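Side-chain contacts in tryptophanyl-tRNA synthetase (Cryptosporidium parvum Iowa II, PDB 3HV0), which probably charges tRNA(Trp) with L-tryptophan at the expense of ATP, as a class I aminoacyl-tRNA synthetase whose catalytic part is held in this chain: residues 113-116 and 117-120; 154-157 and 158-161; 79-82 and 83-87; 127-130 and 131-135. All blocks are in the same frame, centred on the assembly; numbering follows the deposited sequence.

Contact 1 of 4, residues 113-116 and 117-120; sequences QLTD and DEKF. With TRP (tryptophan), chain C.
A single carboxylate oxygen of E118 takes hydrogen bonds from both the protein and the substrate: T115 OG1 lies 2.6 Å from E118 OE1, and the amino group of the bound tryptophan, atom N, lies 2.5 Å from the same E118 OE1. The threonine hydroxyl comes to the anti side of the carboxylate, 18° out of its plane. It can do so because OG1 stands between its own backbone N and carbonyl carbon (chi1 69°), while E118 runs out extended to meet it. T115, itself touching the ligand, thus also steadies the carboxylate of E118.

The methyl of T115 faces the ligand, CG2 being 3.6 Å from CD1 of its indole. E118 N makes two weak bonds, to T115 O at 3.1 Å and to D117 OD1 at 2.7 Å. D117 OD1 also bonds to the side-chain amide of N157, and OD2 to the hydroxyl of Y165 of the second subunit. K119 CE lies 3.3 Å from TRP O. Such a side-chain grip on the substrate amino group, at the step from strand 110-114 into helix 116-122, belongs to the tryptophan pocket of a class I synthetase.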
# COMPACT_ATOMS: atom_id res chain seq x y z
N GLN A 113 7.52 -14.07 -3.07
CA GLN A 113 6.34 -13.25 -2.80
C GLN A 113 5.04 -13.89 -3.30
O GLN A 113 4.88 -14.17 -4.49
CB GLN A 113 6.51 -11.88 -3.48
CG GLN A 113 5.29 -10.96 -3.34
CD GLN A 113 5.44 -9.64 -4.11
OE1 GLN A 113 5.73 -9.63 -5.30
NE2 GLN A 113 5.25 -8.52 -3.42
N LEU A 114 4.12 -14.16 -2.39
CA LEU A 114 2.82 -14.63 -2.80
C LEU A 114 1.89 -13.42 -2.90
O LEU A 114 1.59 -12.78 -1.91
CB LEU A 114 2.33 -15.71 -1.86
CG LEU A 114 3.10 -16.99 -2.21
CD1 LEU A 114 3.80 -17.63 -1.02
CD2 LEU A 114 2.17 -17.95 -2.94
N THR A 115 1.45 -13.10 -4.11
CA THR A 115 0.75 -11.85 -4.35
C THR A 115 -0.75 -11.96 -4.15
O THR A 115 -1.53 -11.74 -5.09
CB THR A 115 1.06 -11.29 -5.78
OG1 THR A 115 0.47 -12.10 -6.81
CG2 THR A 115 2.53 -11.24 -5.99
N ASP A 116 -1.19 -12.23 -2.93
CA ASP A 116 -2.66 -12.32 -2.68
C ASP A 116 -3.40 -11.00 -2.93
O ASP A 116 -4.57 -11.02 -3.27
CB ASP A 116 -3.00 -12.87 -1.29
CG ASP A 116 -2.07 -12.36 -0.22
OD1 ASP A 116 -1.98 -11.16 0.02
OD2 ASP A 116 -1.39 -13.15 0.41
N ASP A 117 -2.72 -9.86 -2.77
CA ASP A 117 -3.25 -8.56 -3.15
C ASP A 117 -3.51 -8.40 -4.65
O ASP A 117 -4.58 -7.94 -5.04
CB ASP A 117 -2.32 -7.43 -2.65
CG ASP A 117 -0.85 -7.65 -3.00
OD1 ASP A 117 -0.55 -8.64 -3.70
OD2 ASP A 117 -0.00 -6.84 -2.59
N GLU A 118 -2.55 -8.81 -5.48
CA GLU A 118 -2.64 -8.65 -6.95
C GLU A 118 -3.88 -9.30 -7.55
O GLU A 118 -4.57 -8.71 -8.36
CB GLU A 118 -1.37 -9.22 -7.62
CG GLU A 118 -1.40 -9.32 -9.16
CD GLU A 118 -0.19 -10.07 -9.76
OE1 GLU A 118 0.56 -10.76 -8.99
OE2 GLU A 118 -0.00 -9.98 -11.01
N LYS A 119 -4.14 -10.54 -7.16
CA LYS A 119 -5.11 -11.42 -7.84
C LYS A 119 -6.50 -11.10 -7.37
O LYS A 119 -7.45 -11.19 -8.14
CB LYS A 119 -4.77 -12.89 -7.60
CG LYS A 119 -3.38 -13.30 -8.14
CD LYS A 119 -3.34 -13.02 -9.66
CE LYS A 119 -2.07 -13.50 -10.33
NZ LYS A 119 -2.20 -13.44 -11.83
N PHE A 120 -6.62 -10.70 -6.12
CA PHE A 120 -7.84 -10.05 -5.70
C PHE A 120 -8.08 -8.77 -6.52
O PHE A 120 -9.23 -8.46 -6.84
CB PHE A 120 -7.78 -9.72 -4.23
CG PHE A 120 -8.87 -8.79 -3.78
CD1 PHE A 120 -10.16 -9.24 -3.67
CD2 PHE A 120 -8.60 -7.48 -3.46
CE1 PHE A 120 -11.17 -8.40 -3.26
CE2 PHE A 120 -9.61 -6.63 -3.03
CZ PHE A 120 -10.90 -7.09 -2.94
N TRP C . 2.54 -11.48 -10.34
CA TRP C . 3.29 -12.75 -10.59
C TRP C . 2.36 -13.77 -11.24
O TRP C . 1.13 -13.65 -11.13
CB TRP C . 3.92 -13.32 -9.31
CG TRP C . 5.26 -12.70 -8.97
CD1 TRP C . 5.52 -11.79 -7.97
CD2 TRP C . 6.52 -12.97 -9.59
NE1 TRP C . 6.85 -11.48 -7.95
CE2 TRP C . 7.49 -12.17 -8.94
CE3 TRP C . 6.93 -13.79 -10.64
CZ2 TRP C . 8.83 -12.18 -9.30
CZ3 TRP C . 8.27 -13.79 -11.00
CH2 TRP C . 9.20 -12.98 -10.33
OXT TRP C . 2.86 -14.72 -11.87

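Contact 2 of 4, residues 154-157 and 158-161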
# COMPACT_ATOMS: atom_id res chain seq x y z
N ILE A 154 9.75 -16.92 2.62
CA ILE A 154 8.52 -16.86 1.84
C ILE A 154 7.54 -15.97 2.60
O ILE A 154 7.57 -15.93 3.84
CB ILE A 154 7.92 -18.26 1.62
CG1 ILE A 154 9.02 -19.23 1.17
CG2 ILE A 154 6.72 -18.21 0.63
CD1 ILE A 154 8.56 -20.66 0.80
N PHE A 155 6.69 -15.24 1.87
CA PHE A 155 5.75 -14.33 2.49
C PHE A 155 4.60 -13.95 1.56
O PHE A 155 4.74 -13.93 0.32
CB PHE A 155 6.48 -13.05 2.92
CG PHE A 155 7.05 -12.25 1.78
CD1 PHE A 155 8.34 -12.49 1.30
CD2 PHE A 155 6.30 -11.24 1.17
CE1 PHE A 155 8.85 -11.76 0.26
CE2 PHE A 155 6.80 -10.51 0.13
CZ PHE A 155 8.08 -10.77 -0.34
N THR A 156 3.46 -13.62 2.16
CA THR A 156 2.35 -13.05 1.41
C THR A 156 2.37 -11.53 1.54
O THR A 156 2.78 -11.00 2.57
CB THR A 156 0.97 -13.55 1.91
OG1 THR A 156 0.56 -12.82 3.08
CG2 THR A 156 0.99 -15.06 2.16
N ASN A 157 1.90 -10.83 0.52
CA ASN A 157 1.83 -9.39 0.59
C ASN A 157 0.93 -8.91 1.73
O ASN A 157 1.23 -7.92 2.37
CB ASN A 157 1.40 -8.79 -0.74
CG ASN A 157 2.49 -8.77 -1.77
OD1 ASN A 157 3.66 -8.83 -1.44
ND2 ASN A 157 2.11 -8.69 -3.03
N LEU A 158 -0.16 -9.60 2.01
CA LEU A 158 -1.02 -9.15 3.10
C LEU A 158 -0.30 -9.17 4.45
O LEU A 158 -0.64 -8.43 5.37
CB LEU A 158 -2.33 -9.95 3.16
CG LEU A 158 -3.44 -9.51 2.17
CD1 LEU A 158 -4.82 -9.99 2.60
CD2 LEU A 158 -3.52 -8.02 2.05
N GLU A 159 0.72 -10.02 4.57
CA GLU A 159 1.39 -10.15 5.85
C GLU A 159 2.69 -9.41 5.98
O GLU A 159 3.09 -9.12 7.09
CB GLU A 159 1.53 -11.61 6.20
CG GLU A 159 0.23 -12.14 6.79
CD GLU A 159 0.22 -13.61 7.00
OE1 GLU A 159 1.19 -14.29 6.60
OE2 GLU A 159 -0.78 -14.08 7.57
N TYR A 160 3.31 -9.05 4.85
CA TYR A 160 4.63 -8.41 4.83
C TYR A 160 4.59 -7.01 4.25
O TYR A 160 5.64 -6.39 4.07
CB TYR A 160 5.60 -9.27 4.03
CG TYR A 160 7.08 -8.94 4.19
CD1 TYR A 160 7.72 -9.14 5.40
CD2 TYR A 160 7.82 -8.46 3.13
CE1 TYR A 160 9.07 -8.85 5.56
CE2 TYR A 160 9.15 -8.14 3.27
CZ TYR A 160 9.77 -8.35 4.49
OH TYR A 160 11.11 -8.05 4.63
N ILE A 161 3.39 -6.50 4.00
CA ILE A 161 3.21 -5.23 3.31
C ILE A 161 3.93 -4.06 4.00
O ILE A 161 4.49 -3.19 3.34
CB ILE A 161 1.69 -4.90 3.11
CG1 ILE A 161 1.54 -3.62 2.28
CG2 ILE A 161 0.95 -4.77 4.42
CD1 ILE A 161 2.09 -3.75 0.89
O HOH W 1 3.00 -14.25 4.98
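Aromatic packing joins F155, near the end of strand 152-156, to Y160 in the first turn of helix 157-174. Their ring centroids are 4.7 Å apart and the planes are inclined obliquely at 45°. Y160 CD2 sits over one face of the F155 ring, displaced toward its rim, and F155 CD2 approaches Y160 CB to 3.5 Å. The phenyl group reaches this place because CG of F155 lies between the backbone N and carbonyl carbon (chi1 64°). F153 and F210 extend the aromatic cluster around Y160.

The polar bonds gather on T156, the N-cap. E159 N donates to T156 O at 3.0 Å, from well above the carbonyl plane, and makes a weaker capping bond to T156 OG1 at 3.2 Å. Y160 N adds a weak bond to T156 O.

One water accepts from T156 N at 2.9 Å; its link to E159 OE1, an oxygen also bound to the Y136 hydroxyl, is short and less certain. N157 directs its amide oxygen to Q113. The chemistry implies a divided turn: an apolar aromatic side, with the tyrosine hydroxyl bound to S209 O, and a capped side where T156 holds E159 N and Y160 N while D116 holds L158 N.

Contact 3 of 4, residues 79-82 and 83-87; sequences TGRG and PSSES. With TRP (tryptophan), chain C.
The floor of the tryptophan pocket is the end of strand 76-81, and the chain leaving it is held back by the long side chain of R81. R81 NH2 donates to S85 OG at 3.2 Å, with the hydroxyl only 6° out of the guanidinium plane. The arginine bends at chi2 (66°), which carries its guanidinium alongside the following loop, where P83 CA and the backbone N of S84 lie over one face. R81 NE is bound by N138, whose amide also donates to S85 O, so helix 128-143 pins both partners. S85 OG bonds in turn to S87 O at 2.6 Å, so this hydroxyl accepts from R81 and donates to S87 O.

This is the segment that follows the first strand of the class I Rossmann fold, and P83 stands at the centre of an inverse gamma turn within it. The turn is marked by S84 N donating to G82 O at 2.9 Å, steeply to the carbonyl, with a weak bond from S84 OG to the same oxygen.

Lacking side chains, G80 and G82 let the backbone itself lie against the ligand. G80 CA approaches TRP CD2, in the indole, to 3.3 Å, and G82 N lies 3.7 Å from TRP O. Between them, R81 N passes 3.4 Å from TRP CB.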
# COMPACT_ATOMS: atom_id res chain seq x y z
N THR A 79 11.85 -14.50 -6.55
CA THR A 79 10.86 -14.97 -7.48
C THR A 79 9.49 -14.90 -6.82
O THR A 79 9.41 -14.57 -5.66
CB THR A 79 11.20 -16.35 -7.99
OG1 THR A 79 10.61 -16.51 -9.28
CG2 THR A 79 10.67 -17.42 -7.07
N GLY A 80 8.43 -15.17 -7.56
CA GLY A 80 7.07 -15.02 -7.00
C GLY A 80 6.01 -15.87 -7.65
O GLY A 80 6.28 -16.61 -8.59
N ARG A 81 4.78 -15.75 -7.12
CA ARG A 81 3.64 -16.55 -7.52
C ARG A 81 2.32 -15.80 -7.20
O ARG A 81 2.15 -15.23 -6.15
CB ARG A 81 3.75 -17.91 -6.82
CG ARG A 81 2.46 -18.66 -6.58
CD ARG A 81 1.77 -19.12 -7.87
NE ARG A 81 0.51 -19.79 -7.59
CZ ARG A 81 -0.38 -20.15 -8.50
NH1 ARG A 81 -0.15 -19.91 -9.78
NH2 ARG A 81 -1.51 -20.74 -8.13
N GLY A 82 1.39 -15.78 -8.15
CA GLY A 82 0.08 -15.18 -7.92
C GLY A 82 -0.97 -16.24 -7.64
O GLY A 82 -1.32 -16.98 -8.54
N PRO A 83 -1.45 -16.34 -6.39
CA PRO A 83 -2.41 -17.36 -6.01
C PRO A 83 -3.84 -17.15 -6.53
O PRO A 83 -4.71 -16.71 -5.79
CB PRO A 83 -2.40 -17.28 -4.48
CG PRO A 83 -2.06 -15.92 -4.19
CD PRO A 83 -1.13 -15.47 -5.25
N SER A 84 -4.08 -17.48 -7.80
CA SER A 84 -5.42 -17.46 -8.38
C SER A 84 -6.09 -18.83 -8.35
O SER A 84 -7.26 -18.96 -8.71
CB SER A 84 -5.35 -16.97 -9.81
OG SER A 84 -4.12 -17.35 -10.39
N SER A 85 -5.34 -19.85 -7.95
CA SER A 85 -5.86 -21.22 -7.85
C SER A 85 -5.24 -21.87 -6.63
O SER A 85 -4.16 -21.48 -6.20
CB SER A 85 -5.52 -22.03 -9.11
OG SER A 85 -4.13 -22.34 -9.17
N GLU A 86 -5.92 -22.87 -6.10
CA GLU A 86 -5.48 -23.53 -4.87
C GLU A 86 -4.21 -24.34 -5.08
O GLU A 86 -3.41 -24.48 -4.15
CB GLU A 86 -6.58 -24.41 -4.29
CG GLU A 86 -6.40 -24.63 -2.79
CD GLU A 86 -7.48 -25.49 -2.18
OE1 GLU A 86 -8.60 -24.97 -1.95
OE2 GLU A 86 -7.18 -26.69 -1.91
N SER A 87 -4.02 -24.87 -6.30
CA SER A 87 -2.81 -25.61 -6.64
C SER A 87 -2.04 -24.98 -7.80
O SER A 87 -2.59 -24.33 -8.67
CB SER A 87 -3.17 -27.05 -6.97
OG SER A 87 -1.98 -27.82 -7.07
N TRP C . 2.54 -11.48 -10.34
CA TRP C . 3.29 -12.75 -10.59
C TRP C . 2.36 -13.77 -11.24
O TRP C . 1.13 -13.65 -11.13
CB TRP C . 3.92 -13.32 -9.31
CG TRP C . 5.26 -12.70 -8.97
CD1 TRP C . 5.52 -11.79 -7.97
CD2 TRP C . 6.52 -12.97 -9.59
NE1 TRP C . 6.85 -11.48 -7.95
CE2 TRP C . 7.49 -12.17 -8.94
CE3 TRP C . 6.93 -13.79 -10.64
CZ2 TRP C . 8.83 -12.18 -9.30
CZ3 TRP C . 8.27 -13.79 -11.00
CH2 TRP C . 9.20 -12.98 -10.33
OXT TRP C . 2.86 -14.72 -11.87

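Contact 4 of 4, residues 127-130 and 131-135; sequences TLEE and THNYA
Y134 lays one face of its phenol ring over the backbone carbonyl of E130, one helical turn earlier, with Y134 CG 3.0 Å from E130 O. With CG anti to the carbonyl carbon (chi1 -75°), the ring turns back over the preceding turn. That oxygen also takes the ordinary helical bond from Y134 N, at 2.8 Å. The tyrosine also packs against P83 and E86.

At the helix start, T127 and E130 form a capping box. T127 OG1 is the donor in its 3.0 Å bond to E130 OE1, met on the anti side and 33° out of the carboxylate plane, while the two backbone-to-side-chain bonds, E130 N to T127 OG1 and T127 N to E130 OE1, are both long and weak. T127 O is gripped twice by one residue: T131 OG1 reaches it at 2.6 Å from above the carbonyl plane, and T131 N at 3.0 Å. The T131 hydroxyl lies beside its own backbone N (chi1 -46°), directed at the preceding turn.

The buried T131 hydroxyl is therefore satisfied inside its own helix, leaving CG2 to pack against D116. Since E130 sits at the N-terminal end, the helix dipole would be expected to stabilise its negative charge.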
# COMPACT_ATOMS: atom_id res chain seq x y z
N THR A 127 -11.80 -12.89 -3.95
CA THR A 127 -11.81 -12.18 -2.69
C THR A 127 -10.49 -12.42 -1.96
O THR A 127 -9.76 -13.33 -2.28
CB THR A 127 -12.91 -12.69 -1.81
OG1 THR A 127 -12.67 -14.08 -1.53
CG2 THR A 127 -14.22 -12.52 -2.51
N LEU A 128 -10.22 -11.62 -0.95
CA LEU A 128 -8.95 -11.69 -0.24
C LEU A 128 -8.92 -12.91 0.65
O LEU A 128 -7.84 -13.49 0.86
CB LEU A 128 -8.71 -10.43 0.58
CG LEU A 128 -8.26 -9.21 -0.22
CD1 LEU A 128 -8.05 -8.06 0.76
CD2 LEU A 128 -7.02 -9.51 -1.02
N GLU A 129 -10.08 -13.31 1.15
CA GLU A 129 -10.17 -14.55 1.92
C GLU A 129 -9.71 -15.76 1.11
O GLU A 129 -8.94 -16.59 1.60
CB GLU A 129 -11.59 -14.79 2.41
CG GLU A 129 -11.66 -15.82 3.54
CD GLU A 129 -13.06 -16.35 3.75
OE1 GLU A 129 -14.02 -15.56 3.58
OE2 GLU A 129 -13.19 -17.55 4.08
N GLU A 130 -10.19 -15.86 -0.13
CA GLU A 130 -9.82 -16.96 -1.01
C GLU A 130 -8.37 -16.89 -1.43
O GLU A 130 -7.66 -17.90 -1.45
CB GLU A 130 -10.71 -16.96 -2.25
CG GLU A 130 -12.19 -17.31 -1.95
CD GLU A 130 -13.09 -17.11 -3.15
OE1 GLU A 130 -13.09 -16.02 -3.73
OE2 GLU A 130 -13.79 -18.06 -3.51
N THR A 131 -7.93 -15.68 -1.78
CA THR A 131 -6.58 -15.43 -2.23
C THR A 131 -5.56 -15.69 -1.13
O THR A 131 -4.43 -16.12 -1.39
CB THR A 131 -6.41 -13.98 -2.71
OG1 THR A 131 -7.49 -13.62 -3.56
CG2 THR A 131 -5.20 -13.89 -3.54
N HIS A 132 -5.96 -15.42 0.10
CA HIS A 132 -5.08 -15.60 1.24
C HIS A 132 -4.92 -17.08 1.49
O HIS A 132 -3.79 -17.55 1.62
CB HIS A 132 -5.64 -14.87 2.47
CG HIS A 132 -4.72 -14.88 3.64
ND1 HIS A 132 -3.51 -14.22 3.63
CD2 HIS A 132 -4.82 -15.47 4.85
CE1 HIS A 132 -2.90 -14.40 4.79
NE2 HIS A 132 -3.68 -15.16 5.55
N ASN A 133 -6.04 -17.83 1.52
CA ASN A 133 -6.00 -19.29 1.65
C ASN A 133 -5.26 -19.98 0.50
O ASN A 133 -4.47 -20.93 0.74
CB ASN A 133 -7.40 -19.88 1.76
CG ASN A 133 -8.15 -19.41 3.00
OD1 ASN A 133 -7.55 -18.97 3.99
ND2 ASN A 133 -9.48 -19.50 2.96
N TYR A 134 -5.51 -19.52 -0.73
CA TYR A 134 -4.88 -20.09 -1.90
C TYR A 134 -3.38 -19.84 -1.81
O TYR A 134 -2.58 -20.64 -2.29
CB TYR A 134 -5.36 -19.42 -3.17
CG TYR A 134 -6.74 -19.74 -3.69
CD1 TYR A 134 -7.57 -20.67 -3.07
CD2 TYR A 134 -7.20 -19.10 -4.84
CE1 TYR A 134 -8.85 -20.94 -3.58
CE2 TYR A 134 -8.47 -19.35 -5.35
CZ TYR A 134 -9.29 -20.27 -4.73
OH TYR A 134 -10.53 -20.51 -5.25
N ALA A 135 -3.01 -18.69 -1.24
CA ALA A 135 -1.62 -18.37 -0.97
C ALA A 135 -0.97 -19.41 -0.07
O ALA A 135 0.12 -19.88 -0.37
CB ALA A 135 -1.50 -17.01 -0.34

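Overall arrangement
Taken together, three contacts sit at strand ends, and two of them line the tryptophan pocket. Contacts 1, 2 and 3 are largely buried and leave neighbouring strands of one sheet, 76-81, 110-114 and 152-156; contact 4 is partly exposed and lies at the start of helix 128-143. Contacts 1 and 3 both touch the tryptophan, the first with polar side chains, the second mainly with bare backbone. Contact 2 stands one layer back, its N157 amide bridging Q113 and D117. Contacts 1 and 2 both touch the second subunit, and contact 4 reaches it through L128. Contact 4 packs on contact 1 through L128 and T131, on contact 3 through T131 and Y134, and meets contact 2 at H132, trading substrate chemistry for helix capping.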